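Local atomic coordinates of aminopentol aminotransferase (Sphingopyxis macrogoltabida, PDB entry 6HBS), a protein that catalyses the pyridoxal-phosphate-dependent deamination of aminopentol (HFB1) to its 2-keto derivative, with pyruvate as preferred amino acceptor, in fumonisin B1 degradation. Residues I56-Y62 with M378-H384; A42-I47 with N65-R70. All coordinates share one frame; numbering follows the deposited sequence.

Interaction 1: I56-Y62 with M378-H384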
loop_
_atom_site.group_PDB
_atom_site.type_symbol
_atom_site.label_atom_id
_atom_site.label_comp_id
_atom_site.label_asym_id
_atom_site.label_seq_id
_atom_site.Cartn_x
_atom_site.Cartn_y
_atom_site.Cartn_z
ATOM N N ILE A 56 16.936 4.163 22.617
ATOM C CA ILE A 56 17.645 3.371 21.647
ATOM C C ILE A 56 16.650 2.316 21.141
ATOM O O ILE A 56 16.088 1.550 21.933
ATOM C CB ILE A 56 18.919 2.745 22.240
ATOM C CG1 ILE A 56 19.858 3.813 22.812
ATOM C CG2 ILE A 56 19.612 1.921 21.177
ATOM C CD1 ILE A 56 20.984 3.243 23.673
ATOM N N ASP A 57 16.446 2.288 19.817
ATOM C CA ASP A 57 15.284 1.621 19.236
ATOM C C ASP A 57 15.655 0.230 18.694
ATOM O O ASP A 57 16.262 0.139 17.654
ATOM C CB ASP A 57 14.682 2.524 18.161
ATOM C CG ASP A 57 13.588 1.868 17.335
ATOM O OD1 ASP A 57 12.857 1.026 17.889
ATOM O OD2 ASP A 57 13.558 2.147 16.121
ATOM N N TYR A 58 15.236 -0.848 19.377
ATOM C CA TYR A 58 15.514 -2.208 18.895
ATOM C C TYR A 58 14.336 -2.754 18.075
ATOM O O TYR A 58 14.361 -3.911 17.692
ATOM C CB TYR A 58 15.961 -3.139 20.039
ATOM C CG TYR A 58 17.337 -2.766 20.519
ATOM C CD1 TYR A 58 18.455 -3.172 19.816
ATOM C CD2 TYR A 58 17.516 -1.890 21.566
ATOM C CE1 TYR A 58 19.734 -2.783 20.198
ATOM C CE2 TYR A 58 18.781 -1.462 21.947
ATOM C CZ TYR A 58 19.900 -1.943 21.284
ATOM O OH TYR A 58 21.158 -1.540 21.620
ATOM N N MET A 59 13.352 -1.913 17.740
ATOM C CA MET A 59 12.328 -2.323 16.753
ATOM C C MET A 59 12.719 -1.903 15.336
ATOM O O MET A 59 12.245 -2.482 14.370
ATOM C CB MET A 59 10.960 -1.723 17.058
ATOM C CG MET A 59 10.373 -2.127 18.355
ATOM S SD MET A 59 10.734 -3.819 18.813
ATOM C CE MET A 59 9.909 -4.797 17.576
ATOM N N CYS A 60 13.591 -0.908 15.204
ATOM C CA CYS A 60 13.928 -0.330 13.873
ATOM C C CYS A 60 12.626 -0.124 13.065
ATOM O O CYS A 60 12.509 -0.504 11.901
ATOM C CB CYS A 60 14.857 -1.209 13.058
ATOM S SG CYS A 60 16.493 -1.468 13.786
ATOM N N ALA A 61 11.651 0.497 13.711
ATOM C CA ALA A 61 10.372 0.858 13.076
ATOM C C ALA A 61 9.628 -0.407 12.598
ATOM O O ALA A 61 8.833 -0.339 11.670
ATOM C CB ALA A 61 10.663 1.825 11.943
ATOM N N TYR A 62 9.899 -1.551 13.246
ATOM C CA TYR A 62 9.360 -2.904 12.939
ATOM C C TYR A 62 9.910 -3.408 11.618
ATOM O O TYR A 62 9.258 -4.142 10.923
ATOM C CB TYR A 62 7.824 -2.942 12.955
ATOM C CG TYR A 62 7.244 -3.009 14.338
ATOM C CD1 TYR A 62 7.023 -1.870 15.092
ATOM C CD2 TYR A 62 6.906 -4.227 14.895
ATOM C CE1 TYR A 62 6.499 -1.945 16.376
ATOM C CE2 TYR A 62 6.355 -4.323 16.161
ATOM C CZ TYR A 62 6.147 -3.178 16.899
ATOM O OH TYR A 62 5.616 -3.307 18.147
ATOM N N MET A 378 12.918 -8.354 17.524
ATOM C CA MET A 378 13.575 -7.075 17.369
ATOM C C MET A 378 14.468 -7.096 16.139
ATOM O O MET A 378 14.523 -8.081 15.404
ATOM C CB MET A 378 14.331 -6.755 18.662
ATOM C CG MET A 378 13.352 -6.358 19.723
ATOM S SD MET A 378 14.001 -6.446 21.397
ATOM C CE MET A 378 13.818 -8.198 21.712
ATOM N N PHE A 379 15.117 -5.962 15.890
ATOM C CA PHE A 379 15.939 -5.743 14.739
ATOM C C PHE A 379 17.139 -4.867 15.116
ATOM O O PHE A 379 17.007 -3.938 15.914
ATOM C CB PHE A 379 15.170 -4.988 13.651
ATOM C CG PHE A 379 13.928 -5.658 13.112
ATOM C CD1 PHE A 379 12.725 -5.600 13.795
ATOM C CD2 PHE A 379 13.984 -6.387 11.935
ATOM C CE1 PHE A 379 11.590 -6.197 13.264
ATOM C CE2 PHE A 379 12.851 -7.000 11.416
ATOM C CZ PHE A 379 11.654 -6.873 12.063
ATOM N N LEU A 380 18.281 -5.157 14.499
ATOM C CA LEU A 380 19.441 -4.271 14.539
ATOM C C LEU A 380 19.511 -3.472 13.236
ATOM O O LEU A 380 19.204 -3.977 12.160
ATOM C CB LEU A 380 20.729 -5.075 14.747
ATOM C CG LEU A 380 21.163 -5.265 16.198
ATOM C CD1 LEU A 380 21.583 -3.961 16.838
ATOM C CD2 LEU A 380 20.081 -5.948 17.020
ATOM N N SER A 381 19.989 -2.225 13.366
ATOM C CA SER A 381 20.327 -1.336 12.259
ATOM C C SER A 381 21.852 -1.171 12.188
ATOM O O SER A 381 22.564 -1.295 13.217
ATOM C CB SER A 381 19.644 0.013 12.430
ATOM O OG SER A 381 20.410 0.908 13.249
ATOM N N ALA A 382 22.353 -0.809 11.005
ATOM C CA ALA A 382 23.762 -0.428 10.842
ATOM C C ALA A 382 24.083 0.886 11.576
ATOM O O ALA A 382 25.280 1.218 11.674
ATOM C CB ALA A 382 24.126 -0.316 9.376
ATOM N N ALA A 383 23.083 1.623 12.095
ATOM C CA ALA A 383 23.335 2.845 12.839
ATOM C C ALA A 383 23.496 2.594 14.340
ATOM O O ALA A 383 23.862 3.519 15.043
ATOM C CB ALA A 383 22.237 3.846 12.615
ATOM N N HIS A 384 23.207 1.377 14.833
ATOM C CA HIS A 384 23.510 1.019 16.219
ATOM C C HIS A 384 25.041 0.975 16.403
ATOM O O HIS A 384 25.700 0.245 15.727
ATOM C CB HIS A 384 22.880 -0.314 16.626
ATOM C CG HIS A 384 21.400 -0.281 16.846
ATOM N ND1 HIS A 384 20.490 -0.241 15.800
ATOM C CD2 HIS A 384 20.668 -0.235 17.967
ATOM C CE1 HIS A 384 19.268 -0.231 16.281
ATOM N NE2 HIS A 384 19.340 -0.236 17.615
#
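Tyr-58 and His-384 meet where the end of strand 54-57, in the small mixed sheet of this class-III aminotransferase, runs into a loop and lies against the turn ahead of helix 386-405. The dense part of the contact lies between these two rings. His-384 brings NE2 over one face of the phenol ring, toward its rim, and CD2 comes to 3.5 Å from Tyr-58 CE1; with the planes inclined at 38° the pair is neither stacked nor T-shaped. Leu-380 CD1 fills in beside them, sitting at the edge of the Tyr-58 ring and over one face of the imidazole. The phenol OH is bonded to Thr-392 on that following helix. At the imidazole edge NE2 gives a weak, bent hydrogen bond to Asp-57 O (3.1 Å), while ND1 shares a hydrogen bond with Ser-381 OG (2.8 Å). That hydroxyl also accepts from Ala-383 N in an ST turn, so both edges of the ring are tethered and its rotation is probably fixed. A much straighter backbone bond, Phe-379 N to Tyr-58 O (2.8 Å, 164°), joins the two loops. Near it Met-59 SD packs 3.8 Å from Met-378 CG, the two thioethers crossing at an angle. The looser side is the type I turn, where the partly exposed Ala-382 and Ala-383 leave the interface altogether. Next to Met-59, Asp-57 OD1 accepts from Met-59 N in an Asx turn, and its OD2 is hydrogen-bonded to Tyr-69 OH. Phe-379 has CG anti to its carbonyl carbon (chi1 -60°), which carries the ring to the backbone of Met-59 and Tyr-62, where CD1 approaches Met-59 O and CE1 comes within 3.6 Å of Tyr-62 C.

Interaction 2: A42-I47 with N65-R70; sequences ALGARI and NLLGYR
Tyr-69 lays its ring against Ala-42 beside the turn end of a beta hairpin, in which strands 39-43 and 46-49 are joined by a type II' turn from Leu-43 to Arg-46. The ring is sandwiched: Ala-42 CB stands over one face in a CH-pi contact, 3.6 Å from the ring centroid and 15° off its normal, while the amide nitrogen of Asn-65 lies above the opposite face, toward the rim. Ile-47 crosses the far end of the ring, its CG2 3.7 Å from Tyr-69 CE2. With CG anti to the carbonyl carbon (chi1 -67°), the ring is placed against Ala-42 and Ile-47, and its OH reaches Asp-57 on the neighbouring strand. Replacing Tyr-69 by alanine would probably open a gap between Ala-42 and the Asn-65 amide and leave Asp-57 without its phenolic partner. At the backbone of the ring's own residue, Gly-44 and Tyr-69 form a single antiparallel hydrogen-bonded pair, Gly-44 N to Tyr-69 O at 3.1 Å and Tyr-69 N to Gly-44 O at 2.9 Å. Gly-44 O is gripped twice, since Asn-65 ND2 also donates to it (3.2 Å); ND2 lies in the carbonyl plane of Gly-44, while Gly-44 O sits 18° out of the Asn-65 amide plane. The positive phi of Gly-44 suits glycine in this turn. On the outer side, Leu-43 and Arg-70 slant across each other, with CD1 of the leucine near NH1 of the guanidinium. A water links the two segments there, donating to Ala-42 O at 2.7 Å and accepting from Arg-70 NH1 at 2.9 Å.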
loop_
_atom_site.group_PDB
_atom_site.type_symbol
_atom_site.label_atom_id
_atom_site.label_comp_id
_atom_site.label_asym_id
_atom_site.label_seq_id
_atom_site.Cartn_x
_atom_site.Cartn_y
_atom_site.Cartn_z
ATOM N N ALA A 42 12.940 10.986 15.087
ATOM C CA ALA A 42 13.823 9.837 15.034
ATOM C C ALA A 42 15.106 10.235 14.337
ATOM O O ALA A 42 15.084 11.099 13.444
ATOM C CB ALA A 42 13.151 8.670 14.323
ATOM N N LEU A 43 16.213 9.558 14.708
ATOM C CA LEU A 43 17.506 9.781 14.120
ATOM C C LEU A 43 18.468 8.650 14.501
ATOM O O LEU A 43 18.602 8.289 15.686
ATOM C CB LEU A 43 18.063 11.126 14.611
ATOM C CG LEU A 43 19.422 11.527 14.029
ATOM C CD1 LEU A 43 19.288 11.839 12.546
ATOM C CD2 LEU A 43 20.041 12.723 14.781
ATOM N N GLY A 44 19.164 8.123 13.500
ATOM C CA GLY A 44 20.138 7.068 13.721
ATOM C C GLY A 44 19.454 5.823 14.243
ATOM O O GLY A 44 18.638 5.254 13.528
ATOM N N ALA A 45 19.778 5.415 15.486
ATOM C CA ALA A 45 19.170 4.259 16.125
ATOM C C ALA A 45 18.252 4.695 17.270
ATOM O O ALA A 45 17.926 3.890 18.119
ATOM C CB ALA A 45 20.242 3.317 16.629
ATOM N N ARG A 46 17.813 5.955 17.266
ATOM C CA ARG A 46 17.022 6.480 18.334
ATOM C C ARG A 46 15.664 6.990 17.836
ATOM O O ARG A 46 15.561 7.562 16.763
ATOM C CB ARG A 46 17.770 7.632 19.027
ATOM C CG ARG A 46 18.847 7.160 19.994
ATOM C CD ARG A 46 19.634 8.304 20.636
ATOM N NE ARG A 46 20.503 7.821 21.717
ATOM C CZ ARG A 46 21.551 7.016 21.534
ATOM N NH1 ARG A 46 21.918 6.665 20.313
ATOM N NH2 ARG A 46 22.198 6.530 22.582
ATOM N N ILE A 47 14.671 6.889 18.712
ATOM C CA ILE A 47 13.368 7.536 18.576
ATOM C C ILE A 47 13.132 8.361 19.833
ATOM O O ILE A 47 13.653 8.017 20.894
ATOM C CB ILE A 47 12.233 6.512 18.393
ATOM C CG1 ILE A 47 12.133 5.554 19.586
ATOM C CG2 ILE A 47 12.398 5.786 17.086
ATOM C CD1 ILE A 47 11.234 4.331 19.350
ATOM N N ASN A 65 13.894 0.485 9.359
ATOM C CA ASN A 65 15.116 1.233 9.638
ATOM C C ASN A 65 16.321 0.277 9.593
ATOM O O ASN A 65 16.752 -0.236 10.626
ATOM C CB ASN A 65 15.048 1.997 10.959
ATOM C CG ASN A 65 16.320 2.794 11.196
ATOM O OD1 ASN A 65 16.923 3.280 10.226
ATOM N ND2 ASN A 65 16.707 2.932 12.459
ATOM N N LEU A 66 16.887 0.103 8.396
ATOM C CA LEU A 66 18.046 -0.778 8.182
ATOM C C LEU A 66 19.340 -0.005 8.444
ATOM O O LEU A 66 20.284 -0.571 8.978
ATOM C CB LEU A 66 18.038 -1.310 6.748
ATOM C CG LEU A 66 19.151 -2.301 6.379
ATOM C CD1 LEU A 66 18.986 -3.645 7.103
ATOM C CD2 LEU A 66 19.184 -2.537 4.890
ATOM N N LEU A 67 19.401 1.263 8.018
ATOM C CA LEU A 67 20.698 1.968 7.915
ATOM C C LEU A 67 20.751 3.195 8.823
ATOM O O LEU A 67 21.776 3.910 8.844
ATOM C CB LEU A 67 20.908 2.364 6.451
ATOM C CG LEU A 67 21.055 1.194 5.485
ATOM C CD1 LEU A 67 21.203 1.668 4.046
ATOM C CD2 LEU A 67 22.237 0.315 5.874
ATOM N N GLY A 68 19.673 3.442 9.577
ATOM C CA GLY A 68 19.558 4.625 10.412
ATOM C C GLY A 68 18.515 5.608 9.934
ATOM O O GLY A 68 18.380 5.894 8.721
ATOM N N TYR A 69 17.751 6.120 10.890
ATOM C CA TYR A 69 16.749 7.098 10.572
ATOM C C TYR A 69 17.395 8.365 10.014
ATOM O O TYR A 69 18.319 8.914 10.634
ATOM C CB TYR A 69 15.954 7.460 11.815
ATOM C CG TYR A 69 15.078 6.384 12.405
ATOM C CD1 TYR A 69 13.914 5.959 11.780
ATOM C CD2 TYR A 69 15.377 5.835 13.645
ATOM C CE1 TYR A 69 13.060 5.046 12.387
ATOM C CE2 TYR A 69 14.540 4.924 14.257
ATOM C CZ TYR A 69 13.365 4.527 13.630
ATOM O OH TYR A 69 12.539 3.627 14.254
ATOM N N ARG A 70 16.872 8.822 8.862
ATOM C CA ARG A 70 17.302 10.052 8.175
ATOM C C ARG A 70 18.751 9.907 7.731
ATOM O O ARG A 70 19.514 10.873 7.785
ATOM C CB ARG A 70 17.127 11.309 9.038
ATOM C CG ARG A 70 15.681 11.648 9.364
ATOM C CD ARG A 70 15.563 12.844 10.285
ATOM N NE ARG A 70 16.202 13.999 9.660
ATOM C CZ ARG A 70 16.955 14.908 10.277
ATOM N NH1 ARG A 70 17.142 14.863 11.583
ATOM N NH2 ARG A 70 17.490 15.891 9.578
HETATM O O HOH W 1 15.227 13.763 13.479
#

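Overall arrangement
Interactions 1 and 2 illustrate how one small sheet can serve two contacts, their centres about 8 Å apart. Strands 46-49 and 54-57 are neighbours in it, and Asp-57 N probably bonds to Ala-45 O at 2.8 Å. Asp-57 also joins the two contacts through its side chain, its OD2 lying 2.6 Å from Tyr-69 OH, while Ser-381 CB packs on Asn-65 O. Both contacts reach the second subunit, whose Thr-89 OG1 hydrogen-bonds Ala-61 N and, weakly, Tyr-69 OH. The cofactor lies nearer interaction 1: the Phe-379 side chain is about 7 Å from pyridoxal phosphate, against about 14 Å for that of Asn-65, and about 5 Å from that of Lys-258, the presumed Schiff-base lysine.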